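Local coordinates for La-related protein 7 homolog (Schizosaccharomyces pombe, PDB 6TZN) that binds the telomerase RNA ter1 and promotes its assembly with the catalytic subunit trt1, the part described being its C-terminal xRRM domain, at residues L32-V35 and F36-T40; W63-P66 and L67-E70; L22-K25 and S26-H29. One frame throughout, in Å; residues are numbered along the deposited sequence.

Contact 1: L32-V35 and F36-T40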
# COMPACT_ATOMS: atom_id res chain seq x y z
N LEU A 32 -0.35 5.76 -3.32
CA LEU A 32 -0.27 5.80 -1.87
C LEU A 32 -0.20 7.23 -1.35
O LEU A 32 -0.88 7.58 -0.39
CB LEU A 32 0.95 5.00 -1.40
CG LEU A 32 0.88 3.49 -1.59
CD1 LEU A 32 2.21 2.86 -1.23
CD2 LEU A 32 -0.24 2.88 -0.75
N SER A 33 0.62 8.08 -1.98
CA SER A 33 0.73 9.46 -1.55
C SER A 33 -0.59 10.21 -1.72
O SER A 33 -0.98 10.99 -0.84
CB SER A 33 1.84 10.16 -2.32
OG SER A 33 3.06 9.46 -2.16
N TYR A 34 -1.27 9.98 -2.83
CA TYR A 34 -2.55 10.64 -3.09
C TYR A 34 -3.57 10.27 -2.03
O TYR A 34 -4.24 11.14 -1.46
CB TYR A 34 -3.03 10.23 -4.49
CG TYR A 34 -4.29 10.92 -4.94
CD1 TYR A 34 -5.54 10.44 -4.55
CD2 TYR A 34 -4.24 12.05 -5.73
CE1 TYR A 34 -6.70 11.08 -4.95
CE2 TYR A 34 -5.39 12.69 -6.14
CZ TYR A 34 -6.62 12.21 -5.74
OH TYR A 34 -7.76 12.84 -6.16
N VAL A 35 -3.69 8.98 -1.74
CA VAL A 35 -4.66 8.51 -0.74
C VAL A 35 -4.28 8.99 0.66
O VAL A 35 -5.13 9.48 1.41
CB VAL A 35 -4.77 6.98 -0.84
CG1 VAL A 35 -5.59 6.41 0.30
CG2 VAL A 35 -5.37 6.57 -2.17
N PHE A 36 -3.00 8.88 1.01
CA PHE A 36 -2.50 9.30 2.31
C PHE A 36 -2.85 10.76 2.58
O PHE A 36 -3.28 11.11 3.69
CB PHE A 36 -0.97 9.12 2.31
CG PHE A 36 -0.32 9.10 3.68
CD1 PHE A 36 -0.10 10.28 4.37
CD2 PHE A 36 0.13 7.91 4.23
CE1 PHE A 36 0.54 10.27 5.61
CE2 PHE A 36 0.76 7.89 5.46
CZ PHE A 36 0.96 9.07 6.16
N SER A 37 -2.70 11.62 1.57
CA SER A 37 -2.94 13.05 1.78
C SER A 37 -4.41 13.36 2.05
O SER A 37 -4.70 14.37 2.70
CB SER A 37 -2.43 13.86 0.59
OG SER A 37 -3.25 13.68 -0.55
N ARG A 38 -5.34 12.51 1.60
CA ARG A 38 -6.74 12.67 1.96
C ARG A 38 -7.04 12.18 3.36
O ARG A 38 -8.07 12.57 3.93
CB ARG A 38 -7.65 11.92 0.98
CG ARG A 38 -8.09 12.73 -0.22
CD ARG A 38 -7.09 12.65 -1.33
NE ARG A 38 -7.30 13.71 -2.30
CZ ARG A 38 -6.34 14.22 -3.06
NH1 ARG A 38 -5.11 13.73 -2.97
NH2 ARG A 38 -6.62 15.21 -3.90
N GLN A 39 -6.17 11.35 3.94
CA GLN A 39 -6.38 10.83 5.29
C GLN A 39 -5.84 11.76 6.36
O GLN A 39 -6.44 11.89 7.43
CB GLN A 39 -5.72 9.45 5.40
CG GLN A 39 -6.09 8.67 6.64
CD GLN A 39 -7.57 8.32 6.68
OE1 GLN A 39 -8.25 8.33 5.64
NE2 GLN A 39 -8.07 7.99 7.86
N THR A 40 -4.73 12.44 6.08
CA THR A 40 -4.16 13.38 7.03
C THR A 40 -3.26 14.36 6.29
O THR A 40 -2.63 14.01 5.28
CB THR A 40 -3.38 12.66 8.13
OG1 THR A 40 -2.92 13.62 9.10
CG2 THR A 40 -2.17 11.93 7.56
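The guanidinium group of Arg38 lies flat over one face of the Tyr34 ring, with the two planes 13° apart. Arg38 NH1 sits above the middle of the ring, 3.3 Å from Tyr34 CD2, and Arg38 CZ stands 3.6 Å from the ring centroid, so the stack is also a cation-pi contact. On the guanidinium, Tyr34 CZ covers the centre of one face, while the edge is turned to the backbone: in the guanidinium plane, Arg38 NH1 donates to Tyr34 O at 3.1 Å, with an N-H...O angle of 164°. Arginine suits this place because its flat end can stack and donate at once, and a bend at chi2 (86°) folds the chain back far enough to do both.

Tyr34 O has a second donor, Ser37 OG at 2.9 Å, which arrives from the opposite face of the carbonyl plane to NH1. Both bonds belong to helix 25-39, the first of the two helices that an RRM lays against its sheet. Earlier carbonyls keep the alpha-helical pattern, Phe36 N giving to Leu32 O at 2.9 Å and Ser37 N to Ser33 O at 3.0 Å. Arg38 N instead makes a weak bond to Val35 O, three residues back, and side chains serve Tyr34 O. Val35 O receives another weak bond from Gln39 N and a hydrogen bond from Gln79 NE2. The apolar residues suit the buried face of the helix: Val35 packs on Ala75 and Phe36 on Thr71, both of helix 66-78.

Contact 2: W63-P66 and L67-E70; sequences WKTP and LHAE
Trp63 turns one face of its indole to the first turn of helix 66-78. Ala69 CA stands 3.9 Å from the centroid of the five-membered ring, 23° off the normal, a CH-pi contact, and Ala69 CB touches Trp63 CD1 at 3.7 Å. Along the six-membered ring, Trp63 CE3 meets His68 CB at 3.6 Å. A small alanine lets the backbone come this close, and the buried indole NE1 is satisfied by Thr14 OG1 of strand 13-17. Lys64 comes nearest with its CB, 4.0 Å from His68 ND1, approaching the imidazole obliquely. Thr65 is the N-cap, at the point where the RRM chain passes from its third strand into its second helix. With OG1 between its backbone N and carbonyl carbon (chi1 73°), the Thr65 hydroxyl lies at the imidazole edge, near the ring plane, and shares a 2.7 Å hydrogen bond with His68 ND1; either atom could be the donor. Thr65 O accepts from Ala69 N at 3.3 Å, beginning the helical bonding. Pro66 suits the first helical position, where a backbone N-H has no preceding turn to bond to; its O accepts from Glu70 N at 2.9 Å, and its ring packs on Leu12.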
# COMPACT_ATOMS: atom_id res chain seq x y z
N TRP A 63 6.99 1.30 5.47
CA TRP A 63 6.80 2.71 5.78
C TRP A 63 7.94 3.21 6.65
O TRP A 63 8.64 2.44 7.30
CB TRP A 63 5.46 2.90 6.49
CG TRP A 63 4.32 2.64 5.56
CD1 TRP A 63 3.64 1.46 5.40
CD2 TRP A 63 3.73 3.57 4.65
NE1 TRP A 63 2.65 1.61 4.44
CE2 TRP A 63 2.70 2.90 3.96
CE3 TRP A 63 3.98 4.91 4.34
CZ2 TRP A 63 1.92 3.52 2.99
CZ3 TRP A 63 3.21 5.53 3.38
CH2 TRP A 63 2.19 4.84 2.71
N LYS A 64 8.12 4.53 6.66
CA LYS A 64 9.19 5.11 7.46
C LYS A 64 8.98 4.84 8.95
O LYS A 64 9.94 4.53 9.67
CB LYS A 64 9.34 6.60 7.19
CG LYS A 64 10.60 7.21 7.79
CD LYS A 64 10.70 8.70 7.50
CE LYS A 64 11.99 9.27 8.06
NZ LYS A 64 12.13 10.72 7.76
N THR A 65 7.75 4.97 9.43
CA THR A 65 7.43 4.83 10.85
C THR A 65 6.11 4.08 11.00
O THR A 65 5.30 4.05 10.08
CB THR A 65 7.29 6.19 11.56
OG1 THR A 65 6.07 6.82 11.14
CG2 THR A 65 8.48 7.10 11.28
N PRO A 66 5.86 3.51 12.19
CA PRO A 66 4.56 2.84 12.41
C PRO A 66 3.36 3.76 12.23
O PRO A 66 2.30 3.31 11.78
CB PRO A 66 4.67 2.32 13.85
CG PRO A 66 6.13 2.13 14.05
CD PRO A 66 6.78 3.28 13.32
N LEU A 67 3.51 5.05 12.56
CA LEU A 67 2.41 5.98 12.36
C LEU A 67 2.02 6.09 10.89
O LEU A 67 0.83 6.15 10.56
CB LEU A 67 2.77 7.35 12.93
CG LEU A 67 1.65 8.39 12.79
CD1 LEU A 67 0.38 7.92 13.48
CD2 LEU A 67 2.10 9.74 13.33
N HIS A 68 3.01 6.09 9.99
CA HIS A 68 2.72 6.10 8.56
C HIS A 68 1.94 4.85 8.15
O HIS A 68 0.96 4.93 7.40
CB HIS A 68 4.01 6.18 7.75
CG HIS A 68 4.70 7.50 7.81
ND1 HIS A 68 5.76 7.75 8.65
CD2 HIS A 68 4.51 8.64 7.11
CE1 HIS A 68 6.18 8.99 8.48
NE2 HIS A 68 5.44 9.55 7.55
N ALA A 69 2.37 3.69 8.63
CA ALA A 69 1.69 2.44 8.29
C ALA A 69 0.25 2.45 8.78
O ALA A 69 -0.67 2.04 8.06
CB ALA A 69 2.44 1.23 8.84
N GLU A 70 0.03 2.94 10.01
CA GLU A 70 -1.33 3.02 10.54
C GLU A 70 -2.19 3.97 9.72
O GLU A 70 -3.37 3.69 9.47
CB GLU A 70 -1.28 3.48 12.00
CG GLU A 70 -2.61 3.39 12.73
CD GLU A 70 -2.51 3.81 14.18
OE1 GLU A 70 -1.84 4.83 14.45
OE2 GLU A 70 -3.09 3.12 15.04

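Contact 3: L22-K25 and S26-H29; sequences LTNK and STIH
Asn24 reaches forward to Thr27, and its side chain closes the start of helix 25-39. From CB the chain turns to place CG between the backbone N and the carbonyl carbon (chi1 64°), which swings the amide over the first turn instead of away from it. Asn24 CG itself comes to 3.9 Å from Thr27 OG1. At the tip, Asn24 OD1 does the work: it accepts from Thr27 N at 2.9 Å, in a fairly straight bond with an N-H...O angle of 162°, and from Thr27 OG1 at 2.8 Å. The two donors reach OD1 from opposite faces of the amide plane, so a single oxygen is gripped twice by one residue and the rotation of the amide is largely fixed. This is the N-cap arrangement, in which a short polar side chain supplies the acceptor that a backbone N-H of the first turn would otherwise lack. Asparagine suits it because its carbonyl oxygen is just far enough along to reach the third residue on, and threonine answers with a hydroxyl beside its own N-H. The main chain then takes over: Asn24 O receives Ile28 N at 3.0 Å, and Lys25 O receives His29 N at 2.9 Å.

Beside the cap, Thr23 packs on the buried flank. Thr23 OG1 lies 3.3 Å from Thr27 CB while bonding to His86 O and Gln83 NE2, and the methyl Thr23 CG2 meets Ile28 CG1 at 3.9 Å, the two side chains crossing at about a right angle. Strand 47-51 lies alongside this turn: Ile28 and His29 both pack on Ile50, and Lys25, its chain extended beyond CG, ends with NZ donating to Ile50 O, tying the start of helix 25-39 to an outermost strand of the sheet.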
# COMPACT_ATOMS: atom_id res chain seq x y z
N LEU A 22 -0.88 -4.69 -13.99
CA LEU A 22 0.14 -4.17 -14.89
C LEU A 22 0.68 -2.81 -14.44
O LEU A 22 1.30 -2.10 -15.23
CB LEU A 22 -0.35 -4.19 -16.34
CG LEU A 22 -0.56 -5.63 -16.86
CD1 LEU A 22 -1.43 -5.66 -18.09
CD2 LEU A 22 0.78 -6.34 -17.11
N THR A 23 0.48 -2.46 -13.16
CA THR A 23 0.99 -1.22 -12.61
C THR A 23 2.50 -1.33 -12.34
O THR A 23 3.15 -2.32 -12.71
CB THR A 23 0.17 -0.82 -11.38
OG1 THR A 23 0.37 0.58 -11.12
CG2 THR A 23 0.56 -1.63 -10.14
N ASN A 24 3.07 -0.29 -11.74
CA ASN A 24 4.49 -0.26 -11.43
C ASN A 24 4.72 0.49 -10.12
O ASN A 24 3.81 1.08 -9.55
CB ASN A 24 5.33 0.29 -12.60
CG ASN A 24 5.02 1.74 -12.93
OD1 ASN A 24 4.32 2.44 -12.19
ND2 ASN A 24 5.56 2.21 -14.05
N LYS A 25 5.97 0.45 -9.64
CA LYS A 25 6.28 1.03 -8.34
C LYS A 25 6.03 2.53 -8.32
O LYS A 25 5.57 3.07 -7.31
CB LYS A 25 7.73 0.73 -7.96
CG LYS A 25 7.96 -0.68 -7.45
CD LYS A 25 9.41 -0.89 -7.04
CE LYS A 25 9.69 -2.37 -6.83
NZ LYS A 25 10.82 -2.60 -5.89
N SER A 26 6.33 3.23 -9.42
CA SER A 26 6.10 4.67 -9.46
C SER A 26 4.62 5.00 -9.28
O SER A 26 4.26 5.91 -8.52
CB SER A 26 6.61 5.25 -10.78
OG SER A 26 6.30 6.63 -10.87
N THR A 27 3.75 4.27 -9.98
CA THR A 27 2.31 4.50 -9.83
C THR A 27 1.85 4.15 -8.43
O THR A 27 1.05 4.89 -7.84
CB THR A 27 1.53 3.71 -10.88
OG1 THR A 27 2.00 4.05 -12.19
CG2 THR A 27 0.03 4.01 -10.79
N ILE A 28 2.33 3.04 -7.87
CA ILE A 28 1.96 2.68 -6.51
C ILE A 28 2.36 3.79 -5.54
O ILE A 28 1.58 4.19 -4.67
CB ILE A 28 2.55 1.32 -6.10
CG1 ILE A 28 2.01 0.20 -7.00
CG2 ILE A 28 2.28 1.04 -4.63
CD1 ILE A 28 2.85 -1.08 -6.92
N HIS A 29 3.57 4.31 -5.69
CA HIS A 29 4.03 5.40 -4.82
C HIS A 29 3.10 6.60 -4.93
O HIS A 29 2.67 7.17 -3.91
CB HIS A 29 5.46 5.79 -5.18
CG HIS A 29 6.06 6.79 -4.25
ND1 HIS A 29 7.07 6.48 -3.37
CD2 HIS A 29 5.80 8.11 -4.07
CE1 HIS A 29 7.40 7.55 -2.68
NE2 HIS A 29 6.64 8.56 -3.08

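Overall arrangement
Contacts 3 and 1 share helix 25-39, whereas contact 2 begins helix 66-78. Contacts 2 and 3 are both N-caps at strand-to-helix connections, on opposite sides of the chain's centre: in contact 3 an asparagine accepts from a backbone N-H and a hydroxyl, in contact 2 a threonine pairs with a histidine ring. Contact 1, further along its helix, adds a cation-pi stack and side-chain bonds to ordinary helical ones. All three are partly buried, with three buried residues each, but contacts 2 and 3 have four exposed residues each against one in contact 1. Contacts 1 and 2 meet inside the fold, where Phe36 CE2 comes 3.5 Å from His68 O and Phe36 also packs against Trp63.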